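Recombination protein uvsY (Enterobacteria phage T4, PDB 4ZWS) promotes assembly of UvsX recombinase filaments on single-stranded DNA and helps UvsX displace bound gp32, thereby supporting phage DNA recombination and synthesis. Local coordinates at residues K58-L61 against D62-G66; K95-T98 against S99-Y102; H39-I42 against K43-M46; V29-Y32 against S33-L36. All coordinates share one frame; numbering follows the deposited sequence.

Contact 1 of 4, residues K58-L61 against D62-G66; sequences KARL and DYYSG
The guanidinium of Arg-60 lies flat on the ring of Tyr-63, one helical turn further on. The two planes are 14° apart and their centres 4.5 Å, so this is a stack with cation-pi character. It is off-centre, because the line from CZ to the ring centroid runs 33° off the ring normal. Tyr-63 CD2 lies over one face of the guanidinium, 3.6 Å from Arg-60 NH2, while NH1 lies near CG and CB. Two bends in the arginine chain, at chi2 and chi3, curl the group over the ring instead of letting it extend. Tyr-63 in turn lays CD2 over the centre of the Tyr-64 ring, 3.6 Å above its plane.

On another side of the turn, Lys-58 NZ meets Asp-62 OD1 at 3.4 Å, a salt bridge whose hydrogen bond is weak. Ser-65 OG donates to Leu-61 O at 2.7 Å; with OG between the backbone N and the carbonyl carbon (chi1 67°), the hydroxyl turns back to that oxygen.

Asp-90 probably helps to position Arg-60 and Tyr-64, bonding to Arg-60 NE in a salt bridge and to Tyr-64 OH in a hydrogen bond. This last part of helix 21-64 lies at the surface, where Arg-60 and Tyr-64 pack on Leu-87 of helix 83-89 and Tyr-64 also touches Met-83 and Val-86.

Contact 2 of 4, residues K95-T98 against S99-Y102; sequences KVDT and SLQY
Ser-99 turns its hydroxyl back on Val-96 through a chi1 of 57°, which sets OG between the backbone N and the carbonyl carbon; the CG of Gln-101, by contrast, stands beside its own backbone N (chi1 -61°), which brings it near Asp-97. Ser-99 OG donates to Val-96 O at 2.6 Å. It arrives at a C=O...donor angle of 116°, above the carbonyl plane and not on a lone pair. The main-chain bond from Leu-100 N to Val-96 O, 3.1 Å long, comes in from the same face of that plane, so two donors grip one oxygen and the hydroxyl is satisfied within its own helix.

These residues belong to helix 91-135, which runs antiparallel to helix 21-64 in an all-helical hairpin; seven such chains assemble into an alpha barrel. Ser-99 and Leu-100 both touch Ile-49 of the partner helix, and Leu-100 is buried there.

Asp-97 stands on the next side of the helix. Its carboxylate straddles two side chains of the following turn, with OD1 at 4.0 Å from Leu-100 CD2 and OD2 at 4.0 Å from Gln-101 CG; these are packing distances, and the polar end is held by a salt bridge from OD1 to Lys-53 of helix 21-64. From OD2 a long, weak ion pair leads to Lys-54 of the second subunit, on which Thr-98 and Gln-101 pack against Leu-47.

Contact 3 of 4, residues H39-I42 against K43-M46; sequences HSSI and KKEM
Ile-42 meets Met-46 along one side of helix 21-64, the first long arm of the antiparallel helical hairpin that builds this all-alpha chain. The close-packed part lies here: Ile-42 CG2 stands 4.2 Å from Met-46 CG, and also 4.2 Å from SD, so the branch methyl sits against the bend of the methionine chain. A chi1 of -66° in Ile-42 sends CG1 beside the backbone N and leaves CG2 to make this approach. Ile-42 is buried, touching Cys-110 of helix 91-135. Glu-45 also touches that helix, at Trp-103, and forms a salt bridge with Arg-48 further along its own.

His-39 is buried as well. Its ring packs on Leu-107 and Ser-111 of helix 91-135 and meets Phe-133 of the third subunit edge-to-face. Lys-43 brings CE obliquely to the ring, 4.0 Å from His-39 ND1. The lysine also packs on Met-130 of the third subunit, so this side joins the hairpin to a neighbour.

The side formed by Lys-44 with Ser-40 and Ser-41 is looser and more open to solvent. Lys-44, exposed, folds back through bends at chi3 and chi4 over the two serines without closing a side-chain bond to either. Main-chain bonds of 2.9 to 3.3 Å link residues 39-42 to 43-46, the one from Glu-45 N to Ser-41 O being 2.9 Å long. On the loose face, Ser-40 OG and Lys-44 NZ remain 4.0 Å apart.

Contact 4 of 4, residues V29-Y32 against S33-L36; sequences VMLY and SKWL
Tyr-32 meets Leu-36 one turn later, its CE1 4.4 Å from Leu-36 CD2. The methyl comes in obliquely to the ring, a light apolar contact. The four-residue spacing puts both side chains on one flank of the helix, and a shared first torsion, with CG anti to the backbone N (chi1 -166° in Tyr-32, -170° in Leu-36), sends them off in the same sense. The hydroxyl has its partner outside the turn, in a hydrogen bond between Tyr-32 OH and the backbone O of Phe-133 of the third subunit, and Leu-36 packs on the same phenylalanine.

A different flank carries Leu-31, Lys-34 and Trp-35. Leu-31 and Lys-34 run side by side in the same direction, Leu-31 CD2 lying 4.1 Å from Lys-34 CE, so the apolar stem of the lysine rests along the leucine. Here helix 21-64 packs on both helix 3-14 and helix 91-135 of its own chain. The indole bridges them, touching Leu-6 and Leu-10 on one helix and Ala-113 and Ile-117 on the other, while Asp-13 accepts from both Trp-35 NE1 and Lys-34 NZ. Glu-9 gives the lysine a second carboxylate partner, which would favour its charged form.

At the edge of the indole and in its plane lies Leu-31 O, 3.3 Å from Trp-35 CD1. The same oxygen takes the backbone bond of Trp-35 N at 3.0 Å, with an N-H...acceptor angle of 165°, so CD1 and N of the tryptophan both border one carbonyl.

Contacts 4, 3 and 1 follow one another along helix 21-64, whereas contact 2 lies on the antiparallel helix 91-135. Contacts 3 and 4 are partly buried, each with two buried residues; contacts 1 and 2 are surface contacts, and contact 1 has no buried residue, with its centre about 30 Å from that of the chain. Charge and stacking dominate there, a serine-to-carbonyl bond marks contact 2, and apolar packing marks contact 3; in contact 4 it is joined by polar ends tied to helix 3-14 and the third subunit. Contact 2 faces the second subunit instead. Across the hairpin, contacts 2 and 3 touch through Leu-100 CD1 and Met-46 O, 3.4 Å apart.

Contact 1 of 4, residues K58-L61 against D62-G66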
ATOM      1  N   LYS A  58      31.689 -13.936  -8.619  1.00 49.91           N
ATOM      2  CA  LYS A  58      33.083 -13.690  -8.304  1.00 47.36           C
ATOM      3  C   LYS A  58      33.989 -14.378  -9.323  1.00 53.82           C
ATOM      4  O   LYS A  58      34.976 -13.795  -9.768  1.00 55.81           O
ATOM      5  CB  LYS A  58      33.433 -14.172  -6.884  1.00 49.59           C
ATOM      6  CG  LYS A  58      34.814 -13.705  -6.427  1.00 59.38           C
ATOM      7  CD  LYS A  58      35.376 -14.460  -5.233  1.00 67.13           C
ATOM      8  CE  LYS A  58      36.772 -13.917  -4.833  1.00 75.34           C
ATOM      9  NZ  LYS A  58      37.951 -14.452  -5.604  1.00 80.22           N
ATOM     10  N   ALA A  59      33.648 -15.605  -9.711  1.00 46.38           N
ATOM     11  CA  ALA A  59      34.455 -16.312 -10.690  1.00 46.99           C
ATOM     12  C   ALA A  59      34.479 -15.627 -12.061  1.00 56.70           C
ATOM     13  O   ALA A  59      35.556 -15.443 -12.643  1.00 56.02           O
ATOM     14  CB  ALA A  59      33.974 -17.742 -10.827  1.00 46.84           C
ATOM     15  N   ARG A  60      33.311 -15.210 -12.553  1.00 45.76           N
ATOM     16  CA  ARG A  60      33.225 -14.557 -13.861  1.00 43.90           C
ATOM     17  C   ARG A  60      33.848 -13.153 -13.879  1.00 58.96           C
ATOM     18  O   ARG A  60      34.486 -12.763 -14.862  1.00 60.47           O
ATOM     19  CB  ARG A  60      31.779 -14.512 -14.344  1.00 43.17           C
ATOM     20  CG  ARG A  60      31.115 -15.881 -14.298  1.00 53.90           C
ATOM     21  CD  ARG A  60      31.983 -16.929 -14.952  1.00 48.38           C
ATOM     22  NE  ARG A  60      32.001 -16.750 -16.396  1.00 50.20           N
ATOM     23  CZ  ARG A  60      32.954 -17.208 -17.199  1.00 58.79           C
ATOM     24  NH1 ARG A  60      33.985 -17.872 -16.692  1.00 62.45           N
ATOM     25  NH2 ARG A  60      32.881 -16.991 -18.507  1.00 54.80           N
ATOM     26  N   LEU A  61      33.666 -12.390 -12.805  1.00 47.23           N
ATOM     27  CA  LEU A  61      34.283 -11.074 -12.739  1.00 48.82           C
ATOM     28  C   LEU A  61      35.805 -11.230 -12.810  1.00 54.92           C
ATOM     29  O   LEU A  61      36.486 -10.436 -13.466  1.00 54.10           O
ATOM     30  CB  LEU A  61      33.839 -10.312 -11.497  1.00 47.54           C
ATOM     31  CG  LEU A  61      34.360  -8.877 -11.360  1.00 51.51           C
ATOM     32  CD1 LEU A  61      33.274  -7.955 -10.906  1.00 58.09           C
ATOM     33  CD2 LEU A  61      35.462  -8.853 -10.314  1.00 64.62           C
ATOM     34  N   ASP A  62      36.341 -12.267 -12.166  1.00 56.02           N
ATOM     35  CA  ASP A  62      37.780 -12.497 -12.227  1.00 60.01           C
ATOM     36  C   ASP A  62      38.188 -12.841 -13.645  1.00 64.06           C
ATOM     37  O   ASP A  62      39.252 -12.430 -14.112  1.00 68.46           O
ATOM     38  CB  ASP A  62      38.199 -13.622 -11.284  1.00 53.32           C
ATOM     39  CG  ASP A  62      38.260 -13.177  -9.843  1.00 75.19           C
ATOM     40  OD1 ASP A  62      38.239 -14.053  -8.944  1.00 78.96           O
ATOM     41  OD2 ASP A  62      38.299 -11.945  -9.615  1.00 85.61           O
ATOM     42  N   TYR A  63      37.323 -13.578 -14.331  1.00 59.65           N
ATOM     43  CA  TYR A  63      37.569 -13.978 -15.704  1.00 53.43           C
ATOM     44  C   TYR A  63      37.590 -12.816 -16.693  1.00 58.83           C
ATOM     45  O   TYR A  63      38.484 -12.731 -17.530  1.00 59.96           O
ATOM     46  CB  TYR A  63      36.523 -14.986 -16.159  1.00 51.28           C
ATOM     47  CG  TYR A  63      36.585 -15.241 -17.649  1.00 65.27           C
ATOM     48  CD1 TYR A  63      37.585 -16.036 -18.194  1.00 67.97           C
ATOM     49  CD2 TYR A  63      35.651 -14.668 -18.512  1.00 63.73           C
ATOM     50  CE1 TYR A  63      37.653 -16.263 -19.556  1.00 76.15           C
ATOM     51  CE2 TYR A  63      35.711 -14.885 -19.873  1.00 66.04           C
ATOM     52  CZ  TYR A  63      36.714 -15.685 -20.395  1.00 74.66           C
ATOM     53  OH  TYR A  63      36.780 -15.910 -21.755  1.00 70.46           O
ATOM     54  N   TYR A  64      36.612 -11.920 -16.577  1.00 49.95           N
ATOM     55  CA  TYR A  64      36.527 -10.746 -17.437  1.00 56.08           C
ATOM     56  C   TYR A  64      37.460  -9.596 -17.125  1.00 66.59           C
ATOM     57  O   TYR A  64      37.527  -8.637 -17.898  1.00 84.12           O
ATOM     58  CB  TYR A  64      35.090 -10.193 -17.437  1.00 52.73           C
ATOM     59  CG  TYR A  64      34.097 -11.097 -18.104  1.00 54.98           C
ATOM     60  CD1 TYR A  64      33.062 -11.704 -17.387  1.00 49.09           C
ATOM     61  CD2 TYR A  64      34.200 -11.356 -19.468  1.00 50.82           C
ATOM     62  CE1 TYR A  64      32.151 -12.547 -18.026  1.00 46.13           C
ATOM     63  CE2 TYR A  64      33.298 -12.188 -20.109  1.00 57.74           C
ATOM     64  CZ  TYR A  64      32.280 -12.775 -19.387  1.00 53.66           C
ATOM     65  OH  TYR A  64      31.412 -13.592 -20.045  1.00 58.53           O
ATOM     66  N   SER A  65      38.193  -9.685 -16.027  1.00 69.19           N
ATOM     67  CA  SER A  65      39.094  -8.602 -15.662  1.00 73.54           C
ATOM     68  C   SER A  65      40.524  -9.080 -15.360  1.00 71.11           C
ATOM     69  O   SER A  65      40.999 -10.066 -15.931  1.00 68.89           O
ATOM     70  CB  SER A  65      38.489  -7.839 -14.485  1.00 70.96           C
ATOM     71  OG  SER A  65      38.454  -8.644 -13.329  1.00 73.46           O
ATOM     72  N   GLY A  66      41.217  -8.374 -14.476  1.00 89.97           N
ATOM     73  CA  GLY A  66      42.496  -8.850 -13.960  1.00102.61           C
ATOM     74  C   GLY A  66      42.383  -9.593 -12.637  1.00110.99           C
ATOM     75  O   GLY A  66      42.065  -8.993 -11.600  1.00102.76           O
TER

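Contact 2 of 4, residues K95-T98 against S99-Y102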
ATOM      1  N   LYS A  95      22.715 -18.733 -16.069  1.00 49.23           N
ATOM      2  CA  LYS A  95      22.124 -20.008 -15.702  1.00 49.44           C
ATOM      3  C   LYS A  95      21.735 -20.012 -14.238  1.00 48.87           C
ATOM      4  O   LYS A  95      20.618 -20.403 -13.884  1.00 53.67           O
ATOM      5  CB  LYS A  95      23.096 -21.155 -15.981  1.00 50.58           C
ATOM      6  CG  LYS A  95      22.553 -22.491 -15.534  1.00 51.83           C
ATOM      7  CD  LYS A  95      23.412 -23.634 -15.975  1.00 53.64           C
ATOM      8  CE  LYS A  95      22.740 -24.948 -15.631  1.00 57.84           C
ATOM      9  NZ  LYS A  95      23.533 -26.101 -16.126  1.00 63.35           N
ATOM     10  N   VAL A  96      22.640 -19.528 -13.394  1.00 51.87           N
ATOM     11  CA  VAL A  96      22.395 -19.523 -11.962  1.00 48.28           C
ATOM     12  C   VAL A  96      21.272 -18.551 -11.625  1.00 47.89           C
ATOM     13  O   VAL A  96      20.450 -18.827 -10.758  1.00 51.34           O
ATOM     14  CB  VAL A  96      23.653 -19.148 -11.163  1.00 48.28           C
ATOM     15  CG1 VAL A  96      23.394 -19.372  -9.703  1.00 49.18           C
ATOM     16  CG2 VAL A  96      24.797 -20.019 -11.581  1.00 78.64           C
ATOM     17  N   ASP A  97      21.214 -17.416 -12.318  1.00 49.39           N
ATOM     18  CA  ASP A  97      20.179 -16.464 -11.966  1.00 52.13           C
ATOM     19  C   ASP A  97      18.850 -16.814 -12.567  1.00 52.56           C
ATOM     20  O   ASP A  97      17.838 -16.356 -12.075  1.00 48.95           O
ATOM     21  CB  ASP A  97      20.544 -15.056 -12.442  1.00 47.06           C
ATOM     22  CG  ASP A  97      19.650 -13.982 -11.827  1.00 53.37           C
ATOM     23  OD1 ASP A  97      19.569 -13.894 -10.579  1.00 65.30           O
ATOM     24  OD2 ASP A  97      18.985 -13.252 -12.606  1.00 54.59           O
ATOM     25  N   THR A  98      18.816 -17.780 -13.472  1.00 48.81           N
ATOM     26  CA  THR A  98      17.532 -18.155 -14.021  1.00 53.17           C
ATOM     27  C   THR A  98      16.907 -19.137 -13.052  1.00 50.55           C
ATOM     28  O   THR A  98      15.749 -18.989 -12.667  1.00 52.09           O
ATOM     29  CB  THR A  98      17.653 -18.752 -15.429  1.00 50.78           C
ATOM     30  OG1 THR A  98      18.189 -17.767 -16.320  1.00 50.59           O
ATOM     31  CG2 THR A  98      16.298 -19.184 -15.933  1.00 52.62           C
ATOM     32  N   SER A  99      17.694 -20.133 -12.659  1.00 50.41           N
ATOM     33  CA  SER A  99      17.282 -21.091 -11.647  1.00 55.93           C
ATOM     34  C   SER A  99      16.722 -20.333 -10.451  1.00 56.03           C
ATOM     35  O   SER A  99      15.601 -20.618 -10.023  1.00 52.81           O
ATOM     36  CB  SER A  99      18.433 -22.016 -11.262  1.00 51.46           C
ATOM     37  OG  SER A  99      19.511 -21.242 -10.812  1.00 78.69           O
ATOM     38  N   LEU A 100      17.492 -19.390  -9.903  1.00 50.57           N
ATOM     39  CA  LEU A 100      16.978 -18.575  -8.800  1.00 51.20           C
ATOM     40  C   LEU A 100      15.606 -17.943  -9.031  1.00 59.27           C
ATOM     41  O   LEU A 100      14.708 -18.079  -8.191  1.00 58.67           O
ATOM     42  CB  LEU A 100      17.955 -17.452  -8.477  1.00 50.46           C
ATOM     43  CG  LEU A 100      17.689 -16.732  -7.156  1.00 51.71           C
ATOM     44  CD1 LEU A 100      17.766 -17.613  -5.928  1.00 53.17           C
ATOM     45  CD2 LEU A 100      18.646 -15.587  -7.047  1.00 51.22           C
ATOM     46  N   GLN A 101      15.424 -17.329 -10.199  1.00 51.89           N
ATOM     47  CA  GLN A 101      14.168 -16.681 -10.546  1.00 46.84           C
ATOM     48  C   GLN A 101      13.064 -17.728 -10.687  1.00 48.22           C
ATOM     49  O   GLN A 101      11.932 -17.509 -10.254  1.00 45.92           O
ATOM     50  CB  GLN A 101      14.321 -15.920 -11.842  1.00 46.22           C
ATOM     51  CG  GLN A 101      15.349 -14.804 -11.824  1.00 67.14           C
ATOM     52  CD  GLN A 101      14.818 -13.497 -11.366  1.00 79.92           C
ATOM     53  OE1 GLN A 101      14.732 -13.226 -10.165  1.00 87.30           O
ATOM     54  NE2 GLN A 101      14.473 -12.643 -12.329  1.00 77.53           N
ATOM     55  N   TYR A 102      13.426 -18.880 -11.264  1.00 46.63           N
ATOM     56  CA  TYR A 102      12.498 -19.986 -11.486  1.00 46.48           C
ATOM     57  C   TYR A 102      11.957 -20.510 -10.172  1.00 54.62           C
ATOM     58  O   TYR A 102      10.753 -20.737 -10.030  1.00 58.36           O
ATOM     59  CB  TYR A 102      13.197 -21.125 -12.214  1.00 47.23           C
ATOM     60  CG  TYR A 102      12.293 -22.264 -12.620  1.00 47.35           C
ATOM     61  CD1 TYR A 102      12.265 -23.443 -11.880  1.00 50.61           C
ATOM     62  CD2 TYR A 102      11.437 -22.159 -13.718  1.00 46.72           C
ATOM     63  CE1 TYR A 102      11.428 -24.501 -12.234  1.00 48.70           C
ATOM     64  CE2 TYR A 102      10.601 -23.212 -14.088  1.00 47.13           C
ATOM     65  CZ  TYR A 102      10.602 -24.380 -13.337  1.00 49.66           C
ATOM     66  OH  TYR A 102       9.780 -25.433 -13.688  1.00 58.59           O
TER

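Contact 3 of 4, residues H39-I42 against K43-M46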
ATOM      1  N   HIS A  39       6.750 -24.634   0.332  1.00 48.52           N
ATOM      2  CA  HIS A  39       7.120 -23.220   0.404  1.00 51.52           C
ATOM      3  C   HIS A  39       8.382 -23.042   1.244  1.00 47.90           C
ATOM      4  O   HIS A  39       9.321 -22.354   0.862  1.00 56.31           O
ATOM      5  CB  HIS A  39       5.933 -22.440   0.977  1.00 46.85           C
ATOM      6  CG  HIS A  39       6.106 -20.953   1.004  1.00 51.23           C
ATOM      7  ND1 HIS A  39       6.717 -20.289   2.045  1.00 56.97           N
ATOM      8  CD2 HIS A  39       5.703 -19.995   0.135  1.00 56.42           C
ATOM      9  CE1 HIS A  39       6.699 -18.990   1.808  1.00 46.96           C
ATOM     10  NE2 HIS A  39       6.090 -18.784   0.655  1.00 52.41           N
ATOM     11  N   SER A  40       8.409 -23.723   2.374  1.00 57.36           N
ATOM     12  CA  SER A  40       9.517 -23.657   3.305  1.00 50.88           C
ATOM     13  C   SER A  40      10.786 -24.210   2.645  1.00 51.22           C
ATOM     14  O   SER A  40      11.875 -23.648   2.795  1.00 55.63           O
ATOM     15  CB  SER A  40       9.161 -24.425   4.566  1.00 52.69           C
ATOM     16  OG  SER A  40      10.100 -24.188   5.575  1.00 66.63           O
ATOM     17  N   SER A  41      10.646 -25.339   1.949  1.00 51.25           N
ATOM     18  CA  SER A  41      11.770 -25.956   1.246  1.00 51.89           C
ATOM     19  C   SER A  41      12.328 -25.084   0.137  1.00 51.77           C
ATOM     20  O   SER A  41      13.537 -24.987  -0.039  1.00 53.51           O
ATOM     21  CB  SER A  41      11.349 -27.283   0.617  1.00 52.36           C
ATOM     22  OG  SER A  41      11.243 -28.282   1.600  1.00 82.36           O
ATOM     23  N   ILE A  42      11.430 -24.440  -0.595  1.00 48.74           N
ATOM     24  CA  ILE A  42      11.812 -23.575  -1.689  1.00 47.47           C
ATOM     25  C   ILE A  42      12.629 -22.398  -1.152  1.00 50.80           C
ATOM     26  O   ILE A  42      13.644 -22.050  -1.744  1.00 48.42           O
ATOM     27  CB  ILE A  42      10.571 -23.126  -2.480  1.00 46.07           C
ATOM     28  CG1 ILE A  42       9.957 -24.350  -3.170  1.00 46.44           C
ATOM     29  CG2 ILE A  42      10.914 -22.038  -3.485  1.00 44.95           C
ATOM     30  CD1 ILE A  42       8.578 -24.110  -3.778  1.00 46.19           C
ATOM     31  N   LYS A  43      12.223 -21.806  -0.029  1.00 50.83           N
ATOM     32  CA  LYS A  43      13.039 -20.747   0.548  1.00 48.26           C
ATOM     33  C   LYS A  43      14.455 -21.242   0.859  1.00 49.85           C
ATOM     34  O   LYS A  43      15.438 -20.539   0.606  1.00 49.91           O
ATOM     35  CB  LYS A  43      12.419 -20.158   1.823  1.00 49.05           C
ATOM     36  CG  LYS A  43      11.327 -19.126   1.612  1.00 47.91           C
ATOM     37  CD  LYS A  43      10.800 -18.561   2.943  1.00 55.73           C
ATOM     38  CE  LYS A  43      10.221 -19.635   3.849  1.00 80.21           C
ATOM     39  NZ  LYS A  43       9.973 -19.140   5.239  1.00 89.20           N
ATOM     40  N   LYS A  44      14.566 -22.455   1.386  1.00 51.34           N
ATOM     41  CA  LYS A  44      15.883 -23.007   1.701  1.00 53.34           C
ATOM     42  C   LYS A  44      16.713 -23.184   0.437  1.00 54.70           C
ATOM     43  O   LYS A  44      17.888 -22.837   0.403  1.00 61.76           O
ATOM     44  CB  LYS A  44      15.769 -24.343   2.434  1.00 55.31           C
ATOM     45  CG  LYS A  44      15.331 -24.221   3.881  1.00 60.53           C
ATOM     46  CD  LYS A  44      15.635 -25.498   4.676  1.00 74.11           C
ATOM     47  CE  LYS A  44      14.483 -25.890   5.614  1.00 80.62           C
ATOM     48  NZ  LYS A  44      13.321 -26.518   4.896  1.00 78.33           N
ATOM     49  N   GLU A  45      16.083 -23.697  -0.611  1.00 52.53           N
ATOM     50  CA  GLU A  45      16.762 -23.904  -1.874  1.00 52.27           C
ATOM     51  C   GLU A  45      17.252 -22.590  -2.507  1.00 55.24           C
ATOM     52  O   GLU A  45      18.381 -22.509  -2.989  1.00 54.19           O
ATOM     53  CB  GLU A  45      15.836 -24.636  -2.849  1.00 50.59           C
ATOM     54  CG  GLU A  45      16.484 -24.925  -4.193  1.00 61.64           C
ATOM     55  CD  GLU A  45      17.674 -25.876  -4.092  1.00 65.19           C
ATOM     56  OE1 GLU A  45      17.822 -26.553  -3.050  1.00 74.01           O
ATOM     57  OE2 GLU A  45      18.484 -25.928  -5.043  1.00 60.37           O
ATOM     58  N   MET A  46      16.422 -21.557  -2.469  1.00 48.66           N
ATOM     59  CA  MET A  46      16.783 -20.261  -3.046  1.00 48.01           C
ATOM     60  C   MET A  46      17.958 -19.605  -2.342  1.00 49.23           C
ATOM     61  O   MET A  46      18.793 -18.923  -2.942  1.00 53.80           O
ATOM     62  CB  MET A  46      15.582 -19.315  -2.997  1.00 48.98           C
ATOM     63  CG  MET A  46      14.408 -19.755  -3.831  1.00 47.98           C
ATOM     64  SD  MET A  46      13.129 -18.501  -3.852  1.00 51.37           S
ATOM     65  CE  MET A  46      13.872 -17.237  -4.890  1.00 54.54           C
TER

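Contact 4 of 4, residues V29-Y32 against S33-L36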
ATOM      1  N   VAL A  29      -6.642 -29.240   6.143  1.00 55.89           N
ATOM      2  CA  VAL A  29      -5.599 -28.807   7.067  1.00 61.32           C
ATOM      3  C   VAL A  29      -4.270 -29.455   6.730  1.00 56.87           C
ATOM      4  O   VAL A  29      -3.222 -28.820   6.774  1.00 58.59           O
ATOM      5  CB  VAL A  29      -5.986 -29.148   8.524  1.00 57.84           C
ATOM      6  CG1 VAL A  29      -5.086 -28.439   9.526  1.00 58.53           C
ATOM      7  CG2 VAL A  29      -7.460 -28.829   8.748  1.00 58.59           C
ATOM      8  N   MET A  30      -4.337 -30.717   6.345  1.00 62.86           N
ATOM      9  CA  MET A  30      -3.152 -31.457   5.968  1.00 56.52           C
ATOM     10  C   MET A  30      -2.586 -30.882   4.680  1.00 59.50           C
ATOM     11  O   MET A  30      -1.367 -30.736   4.541  1.00 60.78           O
ATOM     12  CB  MET A  30      -3.483 -32.942   5.823  1.00 57.11           C
ATOM     13  CG  MET A  30      -3.211 -33.733   7.092  1.00 76.94           C
ATOM     14  SD  MET A  30      -3.639 -35.484   6.982  1.00121.18           S
ATOM     15  CE  MET A  30      -5.422 -35.394   6.989  1.00 60.51           C
ATOM     16  N   LEU A  31      -3.474 -30.537   3.744  1.00 58.31           N
ATOM     17  CA  LEU A  31      -3.034 -29.938   2.489  1.00 55.68           C
ATOM     18  C   LEU A  31      -2.296 -28.631   2.702  1.00 56.49           C
ATOM     19  O   LEU A  31      -1.258 -28.393   2.088  1.00 56.08           O
ATOM     20  CB  LEU A  31      -4.217 -29.687   1.558  1.00 53.48           C
ATOM     21  CG  LEU A  31      -4.883 -30.900   0.930  1.00 55.85           C
ATOM     22  CD1 LEU A  31      -6.085 -30.447   0.126  1.00 56.53           C
ATOM     23  CD2 LEU A  31      -3.889 -31.593   0.037  1.00 54.46           C
ATOM     24  N   TYR A  32      -2.813 -27.803   3.601  1.00 55.57           N
ATOM     25  CA  TYR A  32      -2.182 -26.532   3.870  1.00 51.39           C
ATOM     26  C   TYR A  32      -0.784 -26.780   4.407  1.00 61.14           C
ATOM     27  O   TYR A  32       0.206 -26.228   3.913  1.00 50.81           O
ATOM     28  CB  TYR A  32      -2.998 -25.742   4.879  1.00 52.24           C
ATOM     29  CG  TYR A  32      -2.609 -24.287   4.984  1.00 56.82           C
ATOM     30  CD1 TYR A  32      -1.716 -23.873   5.962  1.00 52.59           C
ATOM     31  CD2 TYR A  32      -3.088 -23.338   4.084  1.00 51.33           C
ATOM     32  CE1 TYR A  32      -1.332 -22.568   6.070  1.00 61.79           C
ATOM     33  CE2 TYR A  32      -2.715 -22.008   4.193  1.00 51.30           C
ATOM     34  CZ  TYR A  32      -1.830 -21.635   5.192  1.00 55.62           C
ATOM     35  OH  TYR A  32      -1.422 -20.330   5.339  1.00 52.12           O
ATOM     36  N   SER A  33      -0.712 -27.685   5.373  1.00 58.68           N
ATOM     37  CA  SER A  33       0.553 -28.104   5.949  1.00 53.68           C
ATOM     38  C   SER A  33       1.529 -28.591   4.855  1.00 55.97           C
ATOM     39  O   SER A  33       2.704 -28.220   4.859  1.00 52.94           O
ATOM     40  CB  SER A  33       0.295 -29.163   7.008  1.00 55.47           C
ATOM     41  OG  SER A  33       1.497 -29.757   7.408  1.00 72.53           O
ATOM     42  N   LYS A  34       1.037 -29.414   3.924  1.00 55.26           N
ATOM     43  CA  LYS A  34       1.863 -29.968   2.850  1.00 52.48           C
ATOM     44  C   LYS A  34       2.490 -28.857   2.012  1.00 51.05           C
ATOM     45  O   LYS A  34       3.687 -28.872   1.735  1.00 51.94           O
ATOM     46  CB  LYS A  34       1.047 -30.862   1.925  1.00 52.65           C
ATOM     47  CG  LYS A  34       1.909 -31.756   1.047  1.00 53.26           C
ATOM     48  CD  LYS A  34       1.492 -31.694  -0.401  1.00 52.64           C
ATOM     49  CE  LYS A  34       0.126 -32.244  -0.651  1.00 57.24           C
ATOM     50  NZ  LYS A  34      -0.241 -32.007  -2.066  1.00 57.71           N
ATOM     51  N   TRP A  35       1.663 -27.902   1.599  1.00 50.02           N
ATOM     52  CA  TRP A  35       2.125 -26.804   0.756  1.00 51.32           C
ATOM     53  C   TRP A  35       2.938 -25.794   1.558  1.00 51.73           C
ATOM     54  O   TRP A  35       3.812 -25.130   1.017  1.00 49.23           O
ATOM     55  CB  TRP A  35       0.947 -26.126   0.056  1.00 48.19           C
ATOM     56  CG  TRP A  35       0.423 -26.939  -1.094  1.00 50.78           C
ATOM     57  CD1 TRP A  35      -0.591 -27.844  -1.061  1.00 49.25           C
ATOM     58  CD2 TRP A  35       0.893 -26.914  -2.448  1.00 48.01           C
ATOM     59  NE1 TRP A  35      -0.785 -28.385  -2.305  1.00 49.56           N
ATOM     60  CE2 TRP A  35       0.115 -27.829  -3.176  1.00 51.57           C
ATOM     61  CE3 TRP A  35       1.893 -26.204  -3.113  1.00 49.28           C
ATOM     62  CZ2 TRP A  35       0.308 -28.057  -4.535  1.00 49.11           C
ATOM     63  CZ3 TRP A  35       2.083 -26.432  -4.469  1.00 47.83           C
ATOM     64  CH2 TRP A  35       1.293 -27.350  -5.161  1.00 50.11           C
ATOM     65  N   LEU A  36       2.674 -25.701   2.854  1.00 53.49           N
ATOM     66  CA  LEU A  36       3.496 -24.857   3.696  1.00 50.00           C
ATOM     67  C   LEU A  36       4.922 -25.386   3.698  1.00 52.00           C
ATOM     68  O   LEU A  36       5.870 -24.604   3.618  1.00 55.11           O
ATOM     69  CB  LEU A  36       2.923 -24.799   5.108  1.00 51.39           C
ATOM     70  CG  LEU A  36       3.532 -23.768   6.049  1.00 56.80           C
ATOM     71  CD1 LEU A  36       3.532 -22.383   5.423  1.00 52.56           C
ATOM     72  CD2 LEU A  36       2.719 -23.759   7.319  1.00 53.86           C
TER